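Local coordinates for protein GH59 galactosidase (Clostridium cellulolyticum, PDB 2V4V) that binds plant cell-wall sugars, here xylose, as the family 6 carbohydrate-binding module of a larger glycoside hydrolase that probably degrades polysaccharides, at residues Q1-I7 and Y41-F46; V33-D37 and L110-D115; T61-E67 and G79-G85. All coordinates share one frame; numbering follows the deposited sequence.

Interaction 1: residues Q1-I7 and Y41-F46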
loop_
_atom_site.group_PDB
_atom_site.type_symbol
_atom_site.label_atom_id
_atom_site.label_comp_id
_atom_site.label_asym_id
_atom_site.label_seq_id
_atom_site.Cartn_x
_atom_site.Cartn_y
_atom_site.Cartn_z
ATOM N N GLN A 1 3.294 15.607 1.469
ATOM C CA GLN A 1 3.780 14.650 2.495
ATOM C C GLN A 1 5.013 13.933 1.972
ATOM O O GLN A 1 5.142 13.670 0.779
ATOM C CB GLN A 1 2.704 13.635 2.880
ATOM C CG GLN A 1 2.146 12.753 1.747
ATOM C CD GLN A 1 0.842 12.065 2.142
ATOM O OE1 GLN A 1 0.742 11.496 3.244
ATOM N NE2 GLN A 1 -0.167 12.121 1.251
ATOM N N SER A 2 5.923 13.637 2.873
ATOM C CA SER A 2 7.179 13.025 2.479
ATOM C C SER A 2 6.970 11.547 2.163
ATOM O O SER A 2 6.289 10.834 2.923
ATOM C CB SER A 2 8.165 13.117 3.639
ATOM O OG SER A 2 9.360 12.444 3.300
ATOM N N ALA A 3 7.591 11.070 1.081
ATOM C CA ALA A 3 7.561 9.613 0.803
ATOM C C ALA A 3 8.191 8.781 1.934
ATOM O O ALA A 3 7.863 7.576 2.104
ATOM C CB ALA A 3 8.267 9.299 -0.543
ATOM N N TYR A 4 9.066 9.430 2.697
ATOM C CA TYR A 4 9.891 8.771 3.709
ATOM C C TYR A 4 9.262 8.767 5.103
ATOM O O TYR A 4 9.825 8.176 6.021
ATOM C CB TYR A 4 11.330 9.362 3.689
ATOM C CG TYR A 4 11.815 9.329 2.269
ATOM C CD1 TYR A 4 12.143 8.109 1.664
ATOM C CD2 TYR A 4 11.812 10.475 1.476
ATOM C CE1 TYR A 4 12.512 8.051 0.319
ATOM C CE2 TYR A 4 12.183 10.420 0.118
ATOM C CZ TYR A 4 12.547 9.196 -0.449
ATOM O OH TYR A 4 12.935 9.049 -1.782
ATOM N N SER A 5 8.101 9.420 5.230
ATOM C CA SER A 5 7.321 9.413 6.441
ATOM C C SER A 5 6.503 8.117 6.527
ATOM O O SER A 5 6.321 7.375 5.558
ATOM C CB SER A 5 6.358 10.630 6.478
ATOM O OG SER A 5 5.400 10.615 5.411
ATOM N N ARG A 6 6.015 7.856 7.729
ATOM C CA ARG A 6 5.049 6.801 7.904
ATOM C C ARG A 6 3.683 7.321 7.464
ATOM O O ARG A 6 3.141 8.286 8.051
ATOM C CB ARG A 6 5.007 6.387 9.365
ATOM C CG ARG A 6 3.901 5.422 9.689
ATOM C CD ARG A 6 4.135 5.005 11.077
ATOM N NE ARG A 6 2.983 4.367 11.677
ATOM C CZ ARG A 6 3.063 3.371 12.545
ATOM N NH1 ARG A 6 4.263 2.879 12.900
ATOM N NH2 ARG A 6 1.936 2.871 13.037
ATOM N N ILE A 7 3.134 6.698 6.424
ATOM C CA ILE A 7 1.854 7.146 5.884
ATOM C C ILE A 7 0.787 6.118 6.293
ATOM O O ILE A 7 0.867 4.936 5.927
ATOM C CB ILE A 7 1.939 7.277 4.353
ATOM C CG1 ILE A 7 3.028 8.298 3.967
ATOM C CG2 ILE A 7 0.575 7.613 3.731
ATOM C CD1 ILE A 7 3.356 8.300 2.452
ATOM N N TYR A 41 -2.779 8.529 -2.396
ATOM C CA TYR A 41 -2.190 9.457 -1.465
ATOM C C TYR A 41 -1.598 10.641 -2.268
ATOM O O TYR A 41 -0.683 10.456 -2.959
ATOM C CB TYR A 41 -1.116 8.712 -0.603
ATOM C CG TYR A 41 -1.719 7.469 0.011
ATOM C CD1 TYR A 41 -1.817 6.299 -0.698
ATOM C CD2 TYR A 41 -2.282 7.512 1.250
ATOM C CE1 TYR A 41 -2.443 5.217 -0.178
ATOM C CE2 TYR A 41 -2.869 6.430 1.797
ATOM C CZ TYR A 41 -3.003 5.284 1.078
ATOM O OH TYR A 41 -3.642 4.201 1.622
ATOM N N ASN A 42 -2.231 11.819 -2.163
ATOM C CA ASN A 42 -1.845 12.921 -3.028
ATOM C C ASN A 42 -0.555 13.592 -2.584
ATOM O O ASN A 42 -0.242 13.684 -1.386
ATOM C CB ASN A 42 -2.937 13.995 -3.081
ATOM C CG ASN A 42 -4.190 13.533 -3.817
ATOM O OD1 ASN A 42 -4.253 12.436 -4.355
ATOM N ND2 ASN A 42 -5.215 14.388 -3.820
ATOM N N ASN A 43 0.142 14.149 -3.576
ATOM C CA ASN A 43 1.246 15.069 -3.302
ATOM C C ASN A 43 2.308 14.466 -2.402
ATOM O O ASN A 43 2.709 15.068 -1.378
ATOM C CB ASN A 43 0.715 16.337 -2.642
ATOM C CG ASN A 43 -0.318 17.036 -3.485
ATOM O OD1 ASN A 43 -0.273 16.953 -4.716
ATOM N ND2 ASN A 43 -1.284 17.712 -2.826
ATOM N N VAL A 44 2.737 13.267 -2.757
ATOM C CA VAL A 44 3.840 12.637 -2.047
ATOM C C VAL A 44 5.165 13.099 -2.685
ATOM O O VAL A 44 5.332 13.032 -3.909
ATOM C CB VAL A 44 3.751 11.106 -2.114
ATOM C CG1 VAL A 44 4.941 10.485 -1.447
ATOM C CG2 VAL A 44 2.442 10.581 -1.453
ATOM N N ASP A 45 6.075 13.565 -1.834
ATOM C CA ASP A 45 7.354 14.102 -2.316
ATOM C C ASP A 45 8.427 13.034 -2.164
ATOM O O ASP A 45 8.769 12.642 -1.057
ATOM C CB ASP A 45 7.727 15.351 -1.505
ATOM C CG ASP A 45 8.956 16.082 -2.043
ATOM O OD1 ASP A 45 9.596 15.629 -3.030
ATOM O OD2 ASP A 45 9.253 17.146 -1.452
ATOM N N PHE A 46 8.927 12.549 -3.307
ATOM C CA PHE A 46 9.978 11.560 -3.333
ATOM C C PHE A 46 11.380 12.129 -3.267
ATOM O O PHE A 46 12.345 11.366 -3.134
ATOM C CB PHE A 46 9.884 10.742 -4.632
ATOM C CG PHE A 46 8.747 9.777 -4.612
ATOM C CD1 PHE A 46 8.930 8.490 -4.088
ATOM C CD2 PHE A 46 7.446 10.213 -4.980
ATOM C CE1 PHE A 46 7.838 7.594 -4.022
ATOM C CE2 PHE A 46 6.370 9.357 -4.932
ATOM C CZ PHE A 46 6.554 8.037 -4.456
#

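Interaction 2: residues V33-D37 and L110-D115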
loop_
_atom_site.group_PDB
_atom_site.type_symbol
_atom_site.label_atom_id
_atom_site.label_comp_id
_atom_site.label_asym_id
_atom_site.label_seq_id
_atom_site.Cartn_x
_atom_site.Cartn_y
_atom_site.Cartn_z
ATOM N N VAL A 33 -10.224 -5.632 0.821
ATOM C CA VAL A 33 -9.443 -5.408 -0.406
ATOM C C VAL A 33 -9.637 -6.589 -1.336
ATOM O O VAL A 33 -9.308 -7.740 -0.986
ATOM C CB VAL A 33 -7.968 -5.302 -0.037
ATOM C CG1 VAL A 33 -7.122 -5.246 -1.295
ATOM C CG2 VAL A 33 -7.732 -4.071 0.876
ATOM N N GLU A 34 -10.144 -6.266 -2.531
ATOM C CA GLU A 34 -10.272 -7.252 -3.589
ATOM C C GLU A 34 -9.507 -6.780 -4.828
ATOM O O GLU A 34 -9.146 -5.581 -4.956
ATOM C CB GLU A 34 -11.743 -7.498 -3.965
ATOM C CG GLU A 34 -12.511 -8.124 -2.819
ATOM C CD GLU A 34 -13.935 -8.449 -3.215
ATOM O OE1 GLU A 34 -14.138 -9.472 -3.943
ATOM O OE2 GLU A 34 -14.850 -7.710 -2.793
ATOM N N ASN A 35 -9.226 -7.751 -5.703
ATOM C CA ASN A 35 -8.454 -7.412 -6.906
ATOM C C ASN A 35 -9.043 -6.190 -7.634
ATOM O O ASN A 35 -10.249 -6.159 -7.884
ATOM C CB ASN A 35 -8.474 -8.594 -7.857
ATOM C CG ASN A 35 -7.671 -8.335 -9.119
ATOM O OD1 ASN A 35 -6.433 -8.325 -9.083
ATOM N ND2 ASN A 35 -8.376 -8.235 -10.269
ATOM N N GLY A 36 -8.198 -5.208 -7.943
ATOM C CA GLY A 36 -8.648 -4.014 -8.634
ATOM C C GLY A 36 -8.921 -2.819 -7.720
ATOM O O GLY A 36 -8.997 -1.671 -8.186
ATOM N N ASP A 37 -9.071 -3.058 -6.410
ATOM C CA ASP A 37 -9.312 -1.943 -5.481
ATOM C C ASP A 37 -8.041 -1.103 -5.388
ATOM O O ASP A 37 -6.974 -1.576 -5.756
ATOM C CB ASP A 37 -9.686 -2.487 -4.090
ATOM C CG ASP A 37 -11.079 -3.161 -4.044
ATOM O OD1 ASP A 37 -11.909 -2.991 -5.011
ATOM O OD2 ASP A 37 -11.291 -3.858 -3.003
ATOM N N LEU A 110 -1.846 3.029 -4.629
ATOM C CA LEU A 110 -1.563 1.652 -4.259
ATOM C C LEU A 110 -2.721 0.799 -4.796
ATOM O O LEU A 110 -3.850 0.915 -4.333
ATOM C CB LEU A 110 -1.399 1.510 -2.749
ATOM C CG LEU A 110 -0.346 2.418 -2.092
ATOM C CD1 LEU A 110 -0.290 2.053 -0.627
ATOM C CD2 LEU A 110 1.040 2.218 -2.775
ATOM N N VAL A 111 -2.423 -0.015 -5.818
ATOM C CA VAL A 111 -3.421 -0.748 -6.575
ATOM C C VAL A 111 -3.276 -2.221 -6.209
ATOM O O VAL A 111 -2.191 -2.802 -6.292
ATOM C CB VAL A 111 -3.277 -0.544 -8.101
ATOM C CG1 VAL A 111 -4.396 -1.298 -8.844
ATOM C CG2 VAL A 111 -3.322 0.966 -8.444
ATOM N N PHE A 112 -4.360 -2.815 -5.703
ATOM C CA PHE A 112 -4.247 -4.121 -5.057
ATOM C C PHE A 112 -4.641 -5.193 -6.046
ATOM O O PHE A 112 -5.746 -5.168 -6.592
ATOM C CB PHE A 112 -5.157 -4.144 -3.815
ATOM C CG PHE A 112 -4.934 -2.946 -2.900
ATOM C CD1 PHE A 112 -3.625 -2.644 -2.463
ATOM C CD2 PHE A 112 -5.983 -2.135 -2.513
ATOM C CE1 PHE A 112 -3.387 -1.521 -1.634
ATOM C CE2 PHE A 112 -5.790 -1.032 -1.668
ATOM C CZ PHE A 112 -4.481 -0.720 -1.221
ATOM N N LYS A 113 -3.733 -6.144 -6.270
ATOM C CA LYS A 113 -3.990 -7.151 -7.294
ATOM C C LYS A 113 -3.761 -8.558 -6.749
ATOM O O LYS A 113 -2.871 -8.776 -5.921
ATOM C CB LYS A 113 -3.061 -6.921 -8.499
ATOM C CG LYS A 113 -3.255 -5.568 -9.176
ATOM C CD LYS A 113 -4.520 -5.512 -10.015
ATOM C CE LYS A 113 -4.550 -4.295 -10.979
ATOM N NZ LYS A 113 -3.356 -4.088 -11.908
ATOM N N GLY A 114 -4.557 -9.518 -7.204
ATOM C CA GLY A 114 -4.292 -10.880 -6.772
ATOM C C GLY A 114 -5.334 -11.847 -7.286
ATOM O O GLY A 114 -6.013 -11.584 -8.275
ATOM N N ASP A 115 -5.466 -12.924 -6.533
ATOM C CA ASP A 115 -6.407 -14.009 -6.776
ATOM C C ASP A 115 -7.822 -13.515 -6.409
ATOM O O ASP A 115 -8.052 -12.309 -6.141
ATOM C CB ASP A 115 -5.961 -15.204 -5.887
ATOM C CG ASP A 115 -6.351 -16.566 -6.443
ATOM O OD1 ASP A 115 -7.486 -16.696 -6.955
ATOM O OD2 ASP A 115 -5.513 -17.520 -6.335
HETATM O O HOH W 1 -9.935 -10.480 -5.354
#

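Interaction 3: residues T61-E67 and G79-G85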
loop_
_atom_site.group_PDB
_atom_site.type_symbol
_atom_site.label_atom_id
_atom_site.label_comp_id
_atom_site.label_asym_id
_atom_site.label_seq_id
_atom_site.Cartn_x
_atom_site.Cartn_y
_atom_site.Cartn_z
ATOM N N THR A 61 -5.655 -14.930 4.061
ATOM C CA THR A 61 -5.714 -15.687 2.826
ATOM C C THR A 61 -4.275 -15.864 2.332
ATOM O O THR A 61 -3.388 -16.207 3.123
ATOM C CB THR A 61 -6.613 -14.962 1.788
ATOM O OG1 THR A 61 -6.092 -13.639 1.595
ATOM C CG2 THR A 61 -8.116 -14.903 2.294
ATOM N N SER A 62 -4.059 -15.688 1.026
ATOM C CA SER A 62 -2.712 -15.867 0.462
ATOM C C SER A 62 -2.143 -14.539 -0.063
ATOM O O SER A 62 -1.241 -14.532 -0.929
ATOM C CB SER A 62 -2.722 -16.932 -0.635
ATOM O OG SER A 62 -2.986 -18.202 -0.023
ATOM N N GLY A 63 -2.672 -13.437 0.449
ATOM C CA GLY A 63 -2.139 -12.109 0.112
ATOM C C GLY A 63 -2.390 -11.797 -1.348
ATOM O O GLY A 63 -3.450 -12.118 -1.903
ATOM N N GLY A 64 -1.397 -11.139 -1.965
ATOM C CA GLY A 64 -1.557 -10.594 -3.308
ATOM C C GLY A 64 -0.404 -9.635 -3.524
ATOM O O GLY A 64 0.647 -9.802 -2.898
ATOM N N ASN A 65 -0.593 -8.647 -4.395
ATOM C CA ASN A 65 0.468 -7.663 -4.691
ATOM C C ASN A 65 -0.085 -6.248 -4.513
ATOM O O ASN A 65 -1.262 -6.007 -4.764
ATOM C CB ASN A 65 0.934 -7.737 -6.162
ATOM C CG ASN A 65 1.822 -8.957 -6.446
ATOM O OD1 ASN A 65 2.467 -9.518 -5.538
ATOM N ND2 ASN A 65 1.878 -9.347 -7.738
ATOM N N ILE A 66 0.798 -5.341 -4.067
ATOM C CA ILE A 66 0.491 -3.904 -4.045
ATOM C C ILE A 66 1.282 -3.296 -5.181
ATOM O O ILE A 66 2.498 -3.240 -5.123
ATOM C CB ILE A 66 0.919 -3.216 -2.727
ATOM C CG1 ILE A 66 0.292 -3.915 -1.503
ATOM C CG2 ILE A 66 0.592 -1.712 -2.790
ATOM C CD1 ILE A 66 0.783 -3.384 -0.165
ATOM N N GLU A 67 0.594 -2.920 -6.243
ATOM C CA GLU A 67 1.246 -2.227 -7.342
ATOM C C GLU A 67 1.348 -0.767 -6.977
ATOM O O GLU A 67 0.344 -0.139 -6.594
ATOM C CB GLU A 67 0.457 -2.399 -8.641
ATOM C CG GLU A 67 0.622 -3.813 -9.219
ATOM C CD GLU A 67 -0.091 -4.019 -10.569
ATOM O OE1 GLU A 67 -0.868 -3.155 -10.967
ATOM O OE2 GLU A 67 0.142 -5.085 -11.190
ATOM N N GLY A 79 6.915 -0.050 -8.590
ATOM C CA GLY A 79 7.271 -1.235 -7.835
ATOM C C GLY A 79 6.066 -2.102 -7.618
ATOM O O GLY A 79 4.942 -1.612 -7.758
ATOM N N THR A 80 6.288 -3.371 -7.257
ATOM C CA THR A 80 5.183 -4.287 -6.981
ATOM C C THR A 80 5.574 -5.011 -5.712
ATOM O O THR A 80 6.581 -5.751 -5.691
ATOM C CB THR A 80 5.003 -5.309 -8.149
ATOM O OG1 THR A 80 4.740 -4.581 -9.361
ATOM C CG2 THR A 80 3.799 -6.214 -7.873
ATOM N N CYS A 81 4.791 -4.782 -4.651
ATOM C CA CYS A 81 5.168 -5.303 -3.325
ATOM C C CYS A 81 4.408 -6.610 -3.100
ATOM O O CYS A 81 3.167 -6.599 -3.016
ATOM C CB CYS A 81 4.709 -4.330 -2.264
ATOM S SG CYS A 81 5.437 -4.762 -0.644
ATOM N N PRO A 82 5.134 -7.737 -2.990
ATOM C CA PRO A 82 4.406 -8.980 -2.768
ATOM C C PRO A 82 3.970 -9.059 -1.327
ATOM O O PRO A 82 4.726 -8.738 -0.400
ATOM C CB PRO A 82 5.451 -10.079 -3.058
ATOM C CG PRO A 82 6.765 -9.447 -2.673
ATOM C CD PRO A 82 6.601 -7.936 -3.019
ATOM N N VAL A 83 2.732 -9.535 -1.124
ATOM C CA VAL A 83 2.185 -9.717 0.232
ATOM C C VAL A 83 1.759 -11.173 0.439
ATOM O O VAL A 83 1.085 -11.718 -0.427
ATOM C CB VAL A 83 0.913 -8.836 0.439
ATOM C CG1 VAL A 83 0.262 -9.172 1.763
ATOM C CG2 VAL A 83 1.258 -7.317 0.312
ATOM N N ALA A 84 2.153 -11.763 1.563
ATOM C CA ALA A 84 1.873 -13.164 1.838
ATOM C C ALA A 84 0.996 -13.317 3.074
ATOM O O ALA A 84 1.014 -12.474 3.972
ATOM C CB ALA A 84 3.170 -13.940 2.005
ATOM N N GLY A 85 0.230 -14.400 3.108
ATOM C CA GLY A 85 -0.698 -14.676 4.212
ATOM C C GLY A 85 0.033 -14.539 5.547
ATOM O O GLY A 85 1.255 -14.786 5.660
HETATM O O HOH W 2 0.808 -13.546 -2.504
HETATM O O HOH W 3 3.025 -5.733 -11.226
#

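Interaction 1: residues Q1-I7 and Y41-F46
Gln1 and Tyr4 reach across to 41-46 by different torsions. In Gln1, CG sits between the backbone N and the carbonyl carbon (chi1 59°), and the chain beyond it is extended, which carries the amide back over the start of the opposite segment. There NE2 gives a hydrogen bond to Asn42 O at 3.1 Å, with the acceptor in the plane of the amide, while CG rests against Val44 CG2. In Tyr4, CG lies beside the backbone N (chi1 -51°), and the ring swings out to the far end of the segment, where OH donates to Phe46 O at 2.7 Å; that oxygen is at the ring's edge, near its plane.

Between these two side chains the backbones run in the same direction and form a single beta bridge, Ser2 with Asp45. Asp45 N donates to Gln1 O at 2.8 Å, and Ala3 N donates to Asp45 O at 2.9 Å. The N-terminal Gln1 N adds a bond to Asn43 O. The Ala3 methyl packs against Phe46 and Val44: CB lies over one face of the Phe46 ring, 4.0 Å from its centroid in a CH-pi contact, and 3.6 Å from Val44 CG1. Ser2 OG accepts from Tyr4 N in an ST turn within the type I beta turn Ser2 to Ser5, which Ser5 OG also braces by donating to Ser2 O. Farther along, Ile7 CG2 packs 3.8 Å from Tyr41 CD2.

Strand 38-48 turns a corner at Asn43. Strand 105-113 flanks it, with backbone bonds between Val108 and Tyr41 and between His106 and Val44, while strand 121-128 bonds Ala3 and Ile7 through Phe127 and Phe125. Segment 1-7 thus runs along the module's edge, bridging strand 38-48 of one sheet and strand 121-128 of the other.

Interaction 2: residues V33-D37 and L110-D115
Val33 and Phe112 meet at about a right angle where a type II beta turn, Glu34 to Asp37, is laid against the end of strand 105-113 in the beta-sandwich. CG1 of Val33, anti to its own backbone N (chi1 173°), presses on Phe112 CB at 3.4 Å and reaches CD2 of the ring obliquely. Asp37 CB approaches Phe112 CD2, at 4.0 Å, from close to the ring plane, whereas Val33 CG1 comes in well off it; Phe120 meets the ring with its plane at about 90°.

The Phe112 backbone is gripped twice: its N donates to Asp37 O at 2.9 Å, and its O takes the bond from Gly36 N at 2.8 Å. Gly36 has a positive phi (98°), which suits the third place of such a turn. The turn is tightened internally as well, with Asp37 OD2 accepting from Glu34 N above the carboxylate plane.

Asn35 extends its side chain toward the strand's end, where a water joins Asn35 N to Asp115 O; its amide oxygen OD1 passes Lys113 CA and accepts the Gly114 N-H at 2.9 Å.

Interaction 3: residues T61-E67 and G79-G85
Backbone hydrogen bonds tie Gly64 to Val83 and Ile66 to Cys81, each an antiparallel hydrogen-bonded pair with two bonds. The straightest is Cys81 N to Ile66 O, 2.8 Å with an angle of 174° at the hydrogen. Weaker CA-H...O contacts fill the intervals, among them Asn65 CA to Cys81 O at 3.3 Å.

Apolar packing gathers on the buried face. Ile66 CG1, beside its backbone N (chi1 -55°), lies across Val83 CG2 at 4.0 Å, while Ile66 CB faces Cys81 CB. Ala95 of strand 91-98, in the facing sheet, touches both Cys81 and Val83. On the other face, Thr80 CG2 rests against Asn65 CB at 3.7 Å.

Waters bridge polar groups. Glu67 and Thr80 lie side by side, pointing the same way, and one water joins Glu67 OE2 at 3.0 Å to Thr80 OG1 at 2.8 Å; the other carboxylate oxygen, OE1, forms salt bridges to Lys113 and Arg69. A second water donates to two backbone carbonyls, Ser62 O and Val83 O, at the end of the ladder.

Together these make a beta hairpin, strands 64-70 and 77-83, the latter an outermost strand of the five-stranded sheet in this beta-sandwich module.

In the fold
All three contacts reach the same five-stranded sheet. Interactions 2 and 3 are close neighbours, their centres about 9 Å apart: strand 105-113 pairs with strand 64-70, Lys113 O lying 2.7 Å from Asn65 N and Val111 O 2.8 Å from Glu67 N. Interaction 1 lies on the opposite side of the chain's centre, about 21 Å from either by centres, yet touches interaction 2 where Tyr41 CE1 packs 3.9 Å from Leu110 CD1. The xylose lies at the end of the module where interactions 2 and 3 are: the Val33 side chain is about 6 Å from the sugar and that of Thr61 about 8 Å, against about 14 Å for Tyr41, which is instead about 9 Å from the bound sodium.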